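Long-range contacts in 5,10-methylenetetrahydromethanopterin reductase (Methanopyrus kandleri, PDB 1EZW), which catalyses the reversible reduction of methylenetetrahydromethanopterin to methyltetrahydromethanopterin with reduced coenzyme F420, a step of methanogenesis from carbon dioxide: residues N199-V205 / E262-I266; I224-T230 / V319-G325; F232-K236 / K334-V339; A241-K246 / I295-A301; V307-E312 / E342-F347. One frame throughout, in Å; residues are numbered along the deposited sequence.

Overall arrangement
All five contacts lie in the C-terminal half of a TIM-barrel chain. Interaction 2 is the most buried: two parallel barrel strands joined by backbone hydrogen bonds and a buried polar cluster. Interaction 3 is also buried but lies farther out; 1, 4 and 5 are only partly buried. Interaction 1 alone has a salt bridge across it, with a carboxylate shared by an arginine and a histidine. Interactions 3, 4 and 5 lack hydrogen bonds across them and rest mainly on apolar packing, with aromatic rings in 3 and 5. Interactions 3 and 4 reach the small parallel sheet of strands 232-234 and 300-302. Phe232 and Ile234 of interaction 3 meet Val307 of interaction 5. Phe203 links interactions 1 and 2.

Interaction 1: N199-V205 / E262-I266; sequences NPKDFEV and ERHGI
A salt bridge and a His-carboxylate hydrogen bond join the start of helix 200-216 to the end of helix 258-263, at the periphery of the barrel. Both use Asp202 OD1. Arg263 NH2 reaches the anti lone pair of Asp202 OD1 at 2.9 Å, with the oxygen in the guanidinium plane. His264 NE2 meets Asp202 OD1 from the syn side at 2.8 Å, tilted from the carboxylate plane, and the oxygen lies in the ring plane. The Arg263 chain bends at chi3 (-59°), and Val205 CG2 lies over one guanidinium face. An alanine at Arg263 would probably leave Asp202 with only the histidine across this contact and uncover Val205. At the other ring nitrogen, in the ring plane, a water links His264 ND1 (2.8 Å) to Lys201 NZ (2.7 Å). Asn199 OD1 lies at the ring edge and accepts from Lys201 N, capping the helix. The arrangement joins two helix-end motifs: a capping box of Asn199 and Asp202, and a Schellman motif with Gly265 as its C-prime residue.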
# COMPACT_ATOMS: atom_id res chain seq x y z
N ASN A 199 23.27 -13.07 -25.98
CA ASN A 199 23.48 -13.77 -27.26
C ASN A 199 23.69 -15.29 -27.08
O ASN A 199 24.26 -15.73 -26.08
CB ASN A 199 24.68 -13.07 -27.93
CG ASN A 199 24.97 -13.59 -29.34
OD1 ASN A 199 25.51 -14.69 -29.52
ND2 ASN A 199 24.61 -12.79 -30.34
N PRO A 200 23.18 -16.11 -28.02
CA PRO A 200 23.33 -17.56 -27.92
C PRO A 200 24.76 -18.04 -27.68
O PRO A 200 24.95 -19.01 -26.94
CB PRO A 200 22.78 -18.05 -29.28
CG PRO A 200 21.66 -17.02 -29.53
CD PRO A 200 22.45 -15.75 -29.25
N LYS A 201 25.75 -17.36 -28.26
CA LYS A 201 27.14 -17.79 -28.08
C LYS A 201 27.62 -17.74 -26.64
O LYS A 201 28.47 -18.53 -26.22
CB LYS A 201 28.07 -16.98 -28.99
CG LYS A 201 27.88 -17.37 -30.47
CD LYS A 201 28.99 -16.81 -31.37
CE LYS A 201 28.85 -15.34 -31.64
NZ LYS A 201 27.63 -15.02 -32.43
N ASP A 202 27.08 -16.79 -25.88
CA ASP A 202 27.47 -16.68 -24.49
C ASP A 202 26.97 -17.89 -23.74
O ASP A 202 27.65 -18.41 -22.86
CB ASP A 202 26.88 -15.40 -23.90
CG ASP A 202 27.31 -14.18 -24.65
OD1 ASP A 202 28.53 -13.97 -24.80
OD2 ASP A 202 26.43 -13.42 -25.11
N PHE A 203 25.76 -18.34 -24.08
CA PHE A 203 25.19 -19.47 -23.39
C PHE A 203 25.74 -20.81 -23.85
O PHE A 203 25.71 -21.78 -23.11
CB PHE A 203 23.66 -19.40 -23.44
CG PHE A 203 23.12 -18.23 -22.64
CD1 PHE A 203 22.96 -16.97 -23.23
CD2 PHE A 203 22.95 -18.36 -21.26
CE1 PHE A 203 22.66 -15.85 -22.45
CE2 PHE A 203 22.65 -17.24 -20.46
CZ PHE A 203 22.51 -15.99 -21.06
N GLU A 204 26.25 -20.85 -25.08
CA GLU A 204 26.85 -22.10 -25.55
C GLU A 204 28.11 -22.35 -24.73
O GLU A 204 28.52 -23.49 -24.54
CB GLU A 204 27.15 -21.98 -27.05
CG GLU A 204 25.84 -21.96 -27.84
CD GLU A 204 26.00 -21.57 -29.30
OE1 GLU A 204 27.04 -21.01 -29.67
OE2 GLU A 204 25.04 -21.80 -30.08
N VAL A 205 28.70 -21.28 -24.22
CA VAL A 205 29.89 -21.36 -23.40
C VAL A 205 29.49 -21.58 -21.94
O VAL A 205 30.00 -22.46 -21.25
CB VAL A 205 30.70 -20.05 -23.47
CG1 VAL A 205 31.74 -19.99 -22.35
CG2 VAL A 205 31.39 -19.94 -24.85
N GLU A 262 36.30 -11.09 -28.64
CA GLU A 262 36.77 -12.03 -29.65
C GLU A 262 35.63 -12.95 -30.05
O GLU A 262 35.41 -13.20 -31.24
CB GLU A 262 37.93 -12.86 -29.10
CG GLU A 262 38.44 -13.91 -30.07
CD GLU A 262 39.54 -14.78 -29.47
OE1 GLU A 262 39.31 -15.42 -28.42
OE2 GLU A 262 40.65 -14.83 -30.06
N ARG A 263 34.93 -13.48 -29.05
CA ARG A 263 33.79 -14.38 -29.27
C ARG A 263 32.76 -13.80 -30.24
O ARG A 263 32.19 -14.53 -31.06
CB ARG A 263 33.09 -14.67 -27.91
CG ARG A 263 31.77 -15.43 -27.98
CD ARG A 263 31.09 -15.46 -26.60
NE ARG A 263 31.96 -16.08 -25.61
CZ ARG A 263 31.85 -15.95 -24.29
NH1 ARG A 263 32.71 -16.58 -23.51
NH2 ARG A 263 30.90 -15.20 -23.75
N HIS A 264 32.52 -12.50 -30.15
CA HIS A 264 31.51 -11.85 -30.96
C HIS A 264 32.09 -11.11 -32.17
O HIS A 264 31.39 -10.36 -32.83
CB HIS A 264 30.67 -10.90 -30.06
CG HIS A 264 29.86 -11.63 -29.02
ND1 HIS A 264 28.77 -12.41 -29.34
CD2 HIS A 264 30.07 -11.80 -27.69
CE1 HIS A 264 28.34 -13.03 -28.25
NE2 HIS A 264 29.11 -12.68 -27.24
N GLY A 265 33.37 -11.37 -32.44
CA GLY A 265 34.04 -10.75 -33.57
C GLY A 265 33.94 -9.25 -33.57
O GLY A 265 33.74 -8.62 -34.62
N ILE A 266 34.10 -8.66 -32.39
CA ILE A 266 33.98 -7.21 -32.26
C ILE A 266 35.22 -6.43 -32.70
O ILE A 266 36.34 -6.83 -32.42
CB ILE A 266 33.65 -6.82 -30.81
CG1 ILE A 266 32.31 -7.44 -30.40
CG2 ILE A 266 33.57 -5.32 -30.67
CD1 ILE A 266 31.11 -6.96 -31.24
O HOH W 1 27.81 -12.35 -31.97

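Interaction 2: I224-T230 / V319-G325; sequences IDVAAYT and VTQVVVG
Val226 O is gripped by two backbone donors of segment 319-325. Thr320 N lies in the carbonyl plane, 2.8 Å from Val226 O, while Gln321 N comes from above the plane at 3.1 Å. Beside them Asp225 uses both carboxylate oxygens. Thr320 OG1 donates to the anti lone pair of Asp225 OD1 at 2.6 Å. Gln321 NE2 meets Asp225 OD2 from the syn side at 2.9 Å, tilted from the carboxylate plane, with the carboxylate and amide planes 27° apart. The extended Gln321 chain, with CG anti to the backbone N (chi1 177°), carries the amide across to the Asp225 carboxylate. OD2 also accepts from Tyr174 OH, and Gln321 OE1 from Trp35 NE1, so this buried polar group is well satisfied. Farther along, the strands pair in parallel register. Ala228 N donates to Gln321 O, and Val323 N returns a bond to Ala228 O. At the end Val323 O takes both Thr230 N and Thr230 OG1, the hydroxyl at 2.8 Å. Val323 CG2 lies at the edge of the Tyr229 ring, 3.5 Å from CD1, the two side chains side by side. Ala228 CB touches Val319 CG1 at 3.9 Å on the sheet face that carries Ala228 and Val322. These are adjacent strands of the TIM barrel. Strand 192-196 flanks 225-229 on its other edge, and Phe203 of helix 200-216 covers Val226, Ala228 and Val319.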
# COMPACT_ATOMS: atom_id res chain seq x y z
N ILE A 224 17.67 -26.37 -13.14
CA ILE A 224 18.22 -25.04 -13.06
C ILE A 224 17.62 -24.07 -14.06
O ILE A 224 17.55 -24.34 -15.26
CB ILE A 224 19.75 -25.12 -13.22
CG1 ILE A 224 20.29 -26.08 -12.14
CG2 ILE A 224 20.39 -23.73 -13.08
CD1 ILE A 224 21.71 -26.43 -12.28
N ASP A 225 17.13 -22.95 -13.54
CA ASP A 225 16.56 -21.91 -14.39
C ASP A 225 17.71 -21.04 -14.88
O ASP A 225 18.30 -20.27 -14.11
CB ASP A 225 15.53 -21.10 -13.56
CG ASP A 225 14.74 -20.10 -14.41
OD1 ASP A 225 14.63 -20.30 -15.63
OD2 ASP A 225 14.20 -19.12 -13.85
N VAL A 226 18.08 -21.17 -16.17
CA VAL A 226 19.15 -20.37 -16.73
C VAL A 226 18.55 -19.05 -17.23
O VAL A 226 17.85 -19.02 -18.25
CB VAL A 226 19.85 -21.11 -17.91
CG1 VAL A 226 20.96 -20.28 -18.49
CG2 VAL A 226 20.46 -22.41 -17.38
N ALA A 227 18.84 -17.98 -16.49
CA ALA A 227 18.26 -16.67 -16.79
C ALA A 227 19.21 -15.73 -17.47
O ALA A 227 20.32 -15.47 -16.98
CB ALA A 227 17.76 -16.04 -15.48
N ALA A 228 18.79 -15.23 -18.63
CA ALA A 228 19.62 -14.29 -19.34
C ALA A 228 19.26 -12.87 -18.92
O ALA A 228 18.14 -12.44 -19.15
CB ALA A 228 19.37 -14.43 -20.87
N TYR A 229 20.19 -12.18 -18.27
CA TYR A 229 19.98 -10.79 -17.86
C TYR A 229 20.42 -10.01 -19.11
O TYR A 229 21.61 -9.75 -19.31
CB TYR A 229 20.88 -10.48 -16.65
CG TYR A 229 20.17 -10.39 -15.30
CD1 TYR A 229 18.97 -11.08 -15.06
CD2 TYR A 229 20.74 -9.68 -14.25
CE1 TYR A 229 18.36 -11.04 -13.78
CE2 TYR A 229 20.14 -9.63 -12.99
CZ TYR A 229 18.96 -10.31 -12.75
OH TYR A 229 18.41 -10.29 -11.48
N THR A 230 19.44 -9.62 -19.93
CA THR A 230 19.72 -8.95 -21.20
C THR A 230 19.64 -7.44 -21.28
O THR A 230 19.10 -6.77 -20.39
CB THR A 230 18.75 -9.45 -22.29
OG1 THR A 230 17.45 -8.86 -22.10
CG2 THR A 230 18.61 -10.99 -22.22
N VAL A 319 18.81 -21.11 -22.53
CA VAL A 319 18.17 -20.09 -21.67
C VAL A 319 16.73 -20.52 -21.37
O VAL A 319 16.02 -21.03 -22.26
CB VAL A 319 18.14 -18.73 -22.40
CG1 VAL A 319 17.29 -17.70 -21.56
CG2 VAL A 319 19.59 -18.22 -22.61
N THR A 320 16.27 -20.36 -20.12
CA THR A 320 14.91 -20.70 -19.78
C THR A 320 14.15 -19.49 -19.20
O THR A 320 12.94 -19.48 -19.21
CB THR A 320 14.81 -21.92 -18.80
OG1 THR A 320 15.63 -21.69 -17.64
CG2 THR A 320 15.30 -23.18 -19.53
N GLN A 321 14.87 -18.47 -18.74
CA GLN A 321 14.20 -17.23 -18.25
C GLN A 321 14.82 -16.08 -19.01
O GLN A 321 16.03 -15.87 -18.95
CB GLN A 321 14.37 -16.98 -16.72
CG GLN A 321 13.71 -15.62 -16.32
CD GLN A 321 13.79 -15.26 -14.84
OE1 GLN A 321 13.67 -14.06 -14.48
NE2 GLN A 321 13.94 -16.27 -13.97
N VAL A 322 14.02 -15.34 -19.77
CA VAL A 322 14.54 -14.20 -20.52
C VAL A 322 14.28 -12.95 -19.66
O VAL A 322 13.12 -12.61 -19.45
CB VAL A 322 13.83 -14.06 -21.86
CG1 VAL A 322 14.35 -12.83 -22.57
CG2 VAL A 322 14.14 -15.31 -22.73
N VAL A 323 15.33 -12.31 -19.17
CA VAL A 323 15.11 -11.12 -18.33
C VAL A 323 15.30 -9.89 -19.16
O VAL A 323 16.38 -9.59 -19.63
CB VAL A 323 16.08 -11.07 -17.12
CG1 VAL A 323 15.72 -9.85 -16.24
CG2 VAL A 323 15.94 -12.39 -16.26
N VAL A 324 14.21 -9.15 -19.31
CA VAL A 324 14.22 -7.92 -20.08
C VAL A 324 14.85 -6.85 -19.22
O VAL A 324 14.31 -6.51 -18.16
CB VAL A 324 12.76 -7.54 -20.41
CG1 VAL A 324 12.69 -6.13 -20.99
CG2 VAL A 324 12.14 -8.60 -21.35
N GLY A 325 15.98 -6.31 -19.67
CA GLY A 325 16.68 -5.27 -18.93
C GLY A 325 16.89 -4.03 -19.76
O GLY A 325 16.55 -4.01 -20.96

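Interaction 3: F232-K236 / K334-V339; sequences FSIDK and KAIELV
Ile234 is the centre of this contact, with three residues of helix 332-342 around it. Ile234 CG2 meets Ala335 CB at 3.8 Å and Val339 CG2 at 3.9 Å. Ile234 CG1 lies 4.0 Å from Leu338 CD2. This CG1 stands anti to the backbone N (chi1 -166°), which sends this arm toward Leu338 and leaves CG2 for Ala335 and Val339. Leu338 CD2 also touches the backbone at Lys236 N, at 3.6 Å. At the other end, Val339 CG2 approaches Phe232 CE2 at 3.7 Å. The strand crosses the helix at 82°, and Ile234 packs on one helix face. Further out, strand 232-234 is held by backbone bonds to Gly325, Ile300 and Ile328, and Val307 and Pro304 of helix 304-316 pack on Ile234. At the outer end, Lys334 NZ is 4.3 Å from Asp235 OD2, beyond a salt bridge, while Asp235 OD1 accepts from Asp237 N. Lys236 NZ, a like charge, is 4.5 Å from Lys334 NZ. Adhesion therefore rests on apolar packing, with no charge pair close enough to bond.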
# COMPACT_ATOMS: atom_id res chain seq x y z
N PHE A 232 17.80 -5.15 -23.48
CA PHE A 232 16.66 -5.48 -24.32
C PHE A 232 15.99 -4.23 -24.84
O PHE A 232 15.84 -3.25 -24.09
CB PHE A 232 15.67 -6.27 -23.43
CG PHE A 232 14.56 -6.94 -24.14
CD1 PHE A 232 14.62 -8.31 -24.39
CD2 PHE A 232 13.41 -6.24 -24.46
CE1 PHE A 232 13.51 -8.98 -24.93
CE2 PHE A 232 12.30 -6.90 -25.02
CZ PHE A 232 12.35 -8.26 -25.24
N SER A 233 15.58 -4.25 -26.11
CA SER A 233 14.90 -3.06 -26.64
C SER A 233 13.90 -3.45 -27.71
O SER A 233 14.28 -3.99 -28.76
CB SER A 233 15.90 -2.04 -27.18
OG SER A 233 15.24 -0.77 -27.40
N ILE A 234 12.62 -3.17 -27.45
CA ILE A 234 11.59 -3.54 -28.39
C ILE A 234 10.67 -2.36 -28.71
O ILE A 234 10.32 -1.57 -27.84
CB ILE A 234 10.78 -4.75 -27.84
CG1 ILE A 234 9.92 -5.37 -28.95
CG2 ILE A 234 9.90 -4.29 -26.61
CD1 ILE A 234 9.12 -6.58 -28.52
N ASP A 235 10.30 -2.26 -29.99
CA ASP A 235 9.42 -1.17 -30.44
C ASP A 235 8.81 -1.63 -31.76
O ASP A 235 9.41 -2.47 -32.45
CB ASP A 235 10.26 0.09 -30.64
CG ASP A 235 9.42 1.35 -30.88
OD1 ASP A 235 8.85 1.51 -31.99
OD2 ASP A 235 9.32 2.16 -29.92
N LYS A 236 7.63 -1.13 -32.11
CA LYS A 236 7.05 -1.53 -33.39
C LYS A 236 7.94 -1.02 -34.53
O LYS A 236 7.89 -1.53 -35.64
CB LYS A 236 5.62 -0.99 -33.51
CG LYS A 236 5.52 0.51 -33.36
CD LYS A 236 4.06 0.98 -33.33
CE LYS A 236 3.97 2.50 -33.33
NZ LYS A 236 4.76 3.08 -32.20
N LYS A 334 5.30 1.02 -22.74
CA LYS A 334 4.79 0.50 -24.02
C LYS A 334 5.60 -0.72 -24.43
O LYS A 334 5.05 -1.64 -25.04
CB LYS A 334 4.92 1.55 -25.13
CG LYS A 334 4.06 2.79 -25.00
CD LYS A 334 4.67 3.89 -25.92
CE LYS A 334 5.08 3.32 -27.30
NZ LYS A 334 6.03 4.22 -28.04
N ALA A 335 6.88 -0.74 -24.09
CA ALA A 335 7.76 -1.87 -24.43
C ALA A 335 7.33 -3.13 -23.67
O ALA A 335 7.23 -4.24 -24.22
CB ALA A 335 9.22 -1.51 -24.12
N ILE A 336 7.05 -2.98 -22.39
CA ILE A 336 6.60 -4.11 -21.62
C ILE A 336 5.31 -4.68 -22.20
O ILE A 336 5.12 -5.89 -22.27
CB ILE A 336 6.38 -3.69 -20.12
CG1 ILE A 336 7.75 -3.35 -19.51
CG2 ILE A 336 5.64 -4.80 -19.34
CD1 ILE A 336 7.67 -2.60 -18.15
N GLU A 337 4.39 -3.79 -22.59
CA GLU A 337 3.12 -4.22 -23.15
C GLU A 337 3.33 -4.92 -24.50
O GLU A 337 2.65 -5.90 -24.81
CB GLU A 337 2.19 -3.00 -23.28
CG GLU A 337 1.74 -2.49 -21.90
CD GLU A 337 0.85 -1.28 -21.99
OE1 GLU A 337 1.10 -0.41 -22.87
OE2 GLU A 337 -0.08 -1.19 -21.17
N LEU A 338 4.27 -4.41 -25.28
CA LEU A 338 4.56 -5.01 -26.59
C LEU A 338 5.11 -6.43 -26.36
O LEU A 338 4.76 -7.40 -27.05
CB LEU A 338 5.52 -4.09 -27.35
CG LEU A 338 5.71 -4.38 -28.84
CD1 LEU A 338 4.33 -4.54 -29.52
CD2 LEU A 338 6.53 -3.26 -29.43
N VAL A 339 5.95 -6.61 -25.33
CA VAL A 339 6.40 -7.97 -25.02
C VAL A 339 5.22 -8.85 -24.59
O VAL A 339 5.08 -9.99 -25.04
CB VAL A 339 7.48 -7.96 -23.86
CG1 VAL A 339 7.81 -9.42 -23.41
CG2 VAL A 339 8.72 -7.27 -24.33

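Interaction 4: A241-K246 / I295-A301; sequences AIEATK and IEAFSIA
Ile242 and Ile295 cross at about a right angle where helix 238-254 packs on the junction 295-301, which leads from helix 292-298 into strand 300-302 of the small parallel sheet beside the TIM barrel. Ile242 CG2 meets Ile295 CD1 tightly at 3.5 Å. Ile295 CG1 is anti to the carbonyl carbon (chi1 -69°), and its CD1 extends to Ile242 and to Lys246 CE at 4.1 Å. Thr245 also lies across Ile295 at about a right angle, with OG1 3.9 Å from Ile295 CG1. Thr245 CG2 turns to the strand and touches Ala301 CB at 3.5 Å, another tight pair. Ser299 OG is 3.9 Å from Thr245 CG2. A glycine at Thr245 would probably open a gap against Ala301 and Ile295 and cost Ile242 O its hydroxyl donor. No hydrogen bond spans the segments, and the hydroxyls are tied back within their own segments. Ser299 OG bonds Ile295 O at 2.8 Å. Lys246 NZ likewise pairs with Glu243 OE1 in a salt bridge along its own helix. Ser233 of the neighbouring strand 232-234 lies against Ala244, Thr245 and Ala301. Thr245 OG1 donates to Ile242 O at 2.7 Å, in the carbonyl plane, and that oxygen also accepts Thr245 N.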
# COMPACT_ATOMS: atom_id res chain seq x y z
N ALA A 241 13.92 0.94 -31.82
CA ALA A 241 14.32 -0.02 -30.77
C ALA A 241 15.84 -0.14 -30.75
O ALA A 241 16.48 -0.04 -29.70
CB ALA A 241 13.69 -1.40 -31.05
N ILE A 242 16.45 -0.33 -31.93
CA ILE A 242 17.89 -0.48 -32.00
C ILE A 242 18.64 0.74 -31.48
O ILE A 242 19.64 0.63 -30.78
CB ILE A 242 18.34 -0.79 -33.46
CG1 ILE A 242 17.80 -2.16 -33.88
CG2 ILE A 242 19.87 -0.66 -33.58
CD1 ILE A 242 17.81 -2.41 -35.39
N GLU A 243 18.15 1.92 -31.83
CA GLU A 243 18.80 3.14 -31.42
C GLU A 243 18.86 3.25 -29.90
O GLU A 243 19.86 3.70 -29.34
CB GLU A 243 18.05 4.34 -32.00
CG GLU A 243 18.76 5.68 -31.78
CD GLU A 243 20.14 5.69 -32.41
OE1 GLU A 243 20.26 5.19 -33.55
OE2 GLU A 243 21.09 6.21 -31.77
N ALA A 244 17.77 2.86 -29.24
CA ALA A 244 17.68 2.95 -27.78
C ALA A 244 18.73 2.10 -27.06
O ALA A 244 19.09 2.36 -25.91
CB ALA A 244 16.27 2.56 -27.34
N THR A 245 19.22 1.05 -27.72
CA THR A 245 20.22 0.21 -27.08
C THR A 245 21.62 0.80 -27.04
O THR A 245 22.40 0.45 -26.17
CB THR A 245 20.42 -1.16 -27.79
OG1 THR A 245 21.03 -0.94 -29.06
CG2 THR A 245 19.12 -1.89 -28.00
N LYS A 246 21.94 1.72 -27.95
CA LYS A 246 23.31 2.22 -28.05
C LYS A 246 24.06 2.64 -26.80
O LYS A 246 25.15 2.12 -26.54
CB LYS A 246 23.39 3.29 -29.14
CG LYS A 246 23.15 2.66 -30.51
CD LYS A 246 23.28 3.63 -31.68
CE LYS A 246 22.91 2.93 -32.99
NZ LYS A 246 22.89 3.84 -34.16
N ILE A 295 25.62 -4.46 -31.40
CA ILE A 295 24.21 -4.52 -31.04
C ILE A 295 23.73 -5.97 -31.10
O ILE A 295 22.98 -6.42 -30.24
CB ILE A 295 23.40 -3.60 -31.97
CG1 ILE A 295 23.76 -2.14 -31.62
CG2 ILE A 295 21.90 -3.89 -31.85
CD1 ILE A 295 23.16 -1.11 -32.55
N GLU A 296 24.17 -6.72 -32.11
CA GLU A 296 23.76 -8.13 -32.24
C GLU A 296 24.40 -8.97 -31.12
O GLU A 296 23.82 -9.92 -30.61
CB GLU A 296 24.21 -8.66 -33.61
CG GLU A 296 23.81 -10.08 -33.99
CD GLU A 296 24.47 -11.15 -33.16
OE1 GLU A 296 25.63 -10.96 -32.71
OE2 GLU A 296 23.84 -12.21 -32.99
N ALA A 297 25.61 -8.61 -30.74
CA ALA A 297 26.28 -9.37 -29.72
C ALA A 297 25.78 -9.11 -28.31
O ALA A 297 25.66 -10.05 -27.50
CB ALA A 297 27.77 -9.08 -29.77
N PHE A 298 25.47 -7.85 -28.03
CA PHE A 298 25.17 -7.48 -26.66
C PHE A 298 23.77 -7.02 -26.30
O PHE A 298 23.58 -6.44 -25.23
CB PHE A 298 26.19 -6.43 -26.22
CG PHE A 298 27.64 -6.89 -26.41
CD1 PHE A 298 28.51 -6.20 -27.25
CD2 PHE A 298 28.09 -8.03 -25.77
CE1 PHE A 298 29.82 -6.66 -27.46
CE2 PHE A 298 29.40 -8.50 -25.96
CZ PHE A 298 30.26 -7.81 -26.81
N SER A 299 22.80 -7.28 -27.16
CA SER A 299 21.43 -6.88 -26.86
C SER A 299 20.49 -7.72 -27.69
O SER A 299 20.92 -8.43 -28.64
CB SER A 299 21.19 -5.40 -27.21
OG SER A 299 21.00 -5.21 -28.62
N ILE A 300 19.22 -7.68 -27.30
CA ILE A 300 18.14 -8.31 -28.05
C ILE A 300 17.35 -7.06 -28.42
O ILE A 300 16.67 -6.46 -27.57
CB ILE A 300 17.29 -9.24 -27.20
CG1 ILE A 300 18.08 -10.48 -26.80
CG2 ILE A 300 16.07 -9.70 -27.98
CD1 ILE A 300 17.27 -11.38 -25.89
N ALA A 301 17.45 -6.64 -29.67
CA ALA A 301 16.76 -5.43 -30.10
C ALA A 301 16.04 -5.50 -31.44
O ALA A 301 16.51 -6.15 -32.39
CB ALA A 301 17.76 -4.26 -30.11

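Interaction 5: V307-E312 / E342-F347; sequences VVDKIE and EVIPHF. Unlike the reference sequence in segment 342-347: Ile344 (reference Leu).
Ile311 and Phe347 make the one CH-pi contact here, joining helix 304-316 to the C-terminal segment 342-347. Ile311 CG2 sits over a face of the Phe347 ring, 4.0 Å from its centroid and 29° off the normal. The ring is also met at its edge. Val308 O lies in the ring plane, 3.6 Å from Phe347 CZ, and Glu312 CG approaches Phe347 CE2 at 3.9 Å. Aliphatic packing forms a second group, round Val343. Val343 CG1 touches Ile311 CD1 at 3.6 Å, and Val343 CG2 meets Val307 CG1 at 4.0 Å across nearly perpendicular side chains. Val343 CG1 stands anti to the backbone N (chi1 176°); this turns CG1 to Ile311 and CG2 to Val307, with Val308 CG2 near both. Val308 CG2 touches Glu342 O and His346 CD2, each at 3.7 Å. No hydrogen bond crosses between the segments. Backbone bonds from His346 N to Val343 O and from Phe347 N to Ile344 O hold the tail in turns. Phe6 of strand 5-10 lies against Ile311, Val343 and Phe347. The arrangement is helix-to-tail packing on the outside of a TIM barrel, where the chain end after helix 332-342 lies against helix 304-316 and the first barrel strand.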
# COMPACT_ATOMS: atom_id res chain seq x y z
N VAL A 307 12.65 -9.79 -32.29
CA VAL A 307 12.85 -10.21 -30.90
C VAL A 307 12.46 -11.66 -30.68
O VAL A 307 13.17 -12.39 -29.99
CB VAL A 307 12.05 -9.28 -29.93
CG1 VAL A 307 11.99 -9.88 -28.51
CG2 VAL A 307 12.73 -7.96 -29.90
N VAL A 308 11.32 -12.06 -31.24
CA VAL A 308 10.88 -13.42 -31.09
C VAL A 308 11.94 -14.36 -31.69
O VAL A 308 12.28 -15.37 -31.09
CB VAL A 308 9.50 -13.64 -31.76
CG1 VAL A 308 9.20 -15.13 -31.93
CG2 VAL A 308 8.41 -13.01 -30.85
N ASP A 309 12.45 -14.02 -32.88
CA ASP A 309 13.48 -14.85 -33.52
C ASP A 309 14.73 -14.99 -32.65
O ASP A 309 15.30 -16.09 -32.54
CB ASP A 309 13.88 -14.25 -34.86
CG ASP A 309 12.82 -14.44 -35.94
OD1 ASP A 309 12.92 -13.74 -36.96
OD2 ASP A 309 11.92 -15.30 -35.77
N LYS A 310 15.16 -13.89 -32.04
CA LYS A 310 16.32 -13.90 -31.17
C LYS A 310 16.08 -14.73 -29.91
O LYS A 310 16.94 -15.50 -29.49
CB LYS A 310 16.75 -12.48 -30.83
CG LYS A 310 17.34 -11.75 -32.05
CD LYS A 310 17.63 -10.28 -31.74
CE LYS A 310 18.23 -9.54 -32.94
NZ LYS A 310 19.64 -9.97 -33.16
N ILE A 311 14.90 -14.61 -29.32
CA ILE A 311 14.63 -15.43 -28.14
C ILE A 311 14.61 -16.91 -28.51
O ILE A 311 15.11 -17.75 -27.77
CB ILE A 311 13.31 -15.00 -27.48
CG1 ILE A 311 13.48 -13.59 -26.92
CG2 ILE A 311 12.92 -16.00 -26.39
CD1 ILE A 311 12.17 -12.95 -26.45
N GLU A 312 14.04 -17.27 -29.66
CA GLU A 312 14.05 -18.67 -30.04
C GLU A 312 15.49 -19.23 -30.02
O GLU A 312 15.72 -20.34 -29.53
CB GLU A 312 13.43 -18.87 -31.44
CG GLU A 312 11.98 -18.44 -31.52
CD GLU A 312 11.40 -18.57 -32.91
OE1 GLU A 312 12.17 -18.43 -33.88
OE2 GLU A 312 10.16 -18.78 -33.02
N GLU A 342 2.92 -9.28 -28.02
CA GLU A 342 3.45 -9.87 -29.26
C GLU A 342 4.68 -10.76 -29.14
O GLU A 342 5.24 -11.20 -30.19
CB GLU A 342 3.73 -8.76 -30.27
CG GLU A 342 2.54 -7.81 -30.47
CD GLU A 342 2.69 -6.90 -31.67
OE1 GLU A 342 1.88 -5.94 -31.79
OE2 GLU A 342 3.60 -7.13 -32.50
N VAL A 343 5.16 -10.99 -27.92
CA VAL A 343 6.32 -11.85 -27.74
C VAL A 343 5.97 -13.04 -26.87
O VAL A 343 6.08 -14.19 -27.31
CB VAL A 343 7.52 -11.07 -27.12
CG1 VAL A 343 8.68 -12.04 -26.86
CG2 VAL A 343 7.98 -9.95 -28.06
N ILE A 344 5.57 -12.79 -25.62
CA ILE A 344 5.26 -13.89 -24.71
C ILE A 344 4.26 -14.94 -25.25
O ILE A 344 4.48 -16.13 -25.06
CB ILE A 344 4.79 -13.33 -23.33
CG1 ILE A 344 5.99 -12.62 -22.68
CG2 ILE A 344 4.26 -14.46 -22.42
CD1 ILE A 344 5.69 -11.95 -21.32
N PRO A 345 3.17 -14.51 -25.91
CA PRO A 345 2.20 -15.49 -26.44
C PRO A 345 2.82 -16.53 -27.41
O PRO A 345 2.27 -17.64 -27.58
CB PRO A 345 1.17 -14.59 -27.13
CG PRO A 345 1.21 -13.32 -26.25
CD PRO A 345 2.71 -13.14 -26.21
N HIS A 346 3.94 -16.18 -28.03
CA HIS A 346 4.63 -17.09 -28.95
C HIS A 346 5.40 -18.15 -28.21
O HIS A 346 5.88 -19.11 -28.81
CB HIS A 346 5.61 -16.33 -29.85
CG HIS A 346 4.95 -15.44 -30.85
ND1 HIS A 346 4.23 -15.93 -31.92
CD2 HIS A 346 4.87 -14.09 -30.93
CE1 HIS A 346 3.73 -14.92 -32.61
NE2 HIS A 346 4.10 -13.79 -32.03
N PHE A 347 5.54 -17.98 -26.90
CA PHE A 347 6.27 -18.94 -26.10
C PHE A 347 5.42 -19.52 -24.99
O PHE A 347 5.78 -20.54 -24.42
CB PHE A 347 7.52 -18.29 -25.50
CG PHE A 347 8.46 -17.72 -26.53
CD1 PHE A 347 8.39 -16.38 -26.92
CD2 PHE A 347 9.41 -18.53 -27.14
CE1 PHE A 347 9.24 -15.87 -27.89
CE2 PHE A 347 10.26 -18.03 -28.10
CZ PHE A 347 10.19 -16.70 -28.49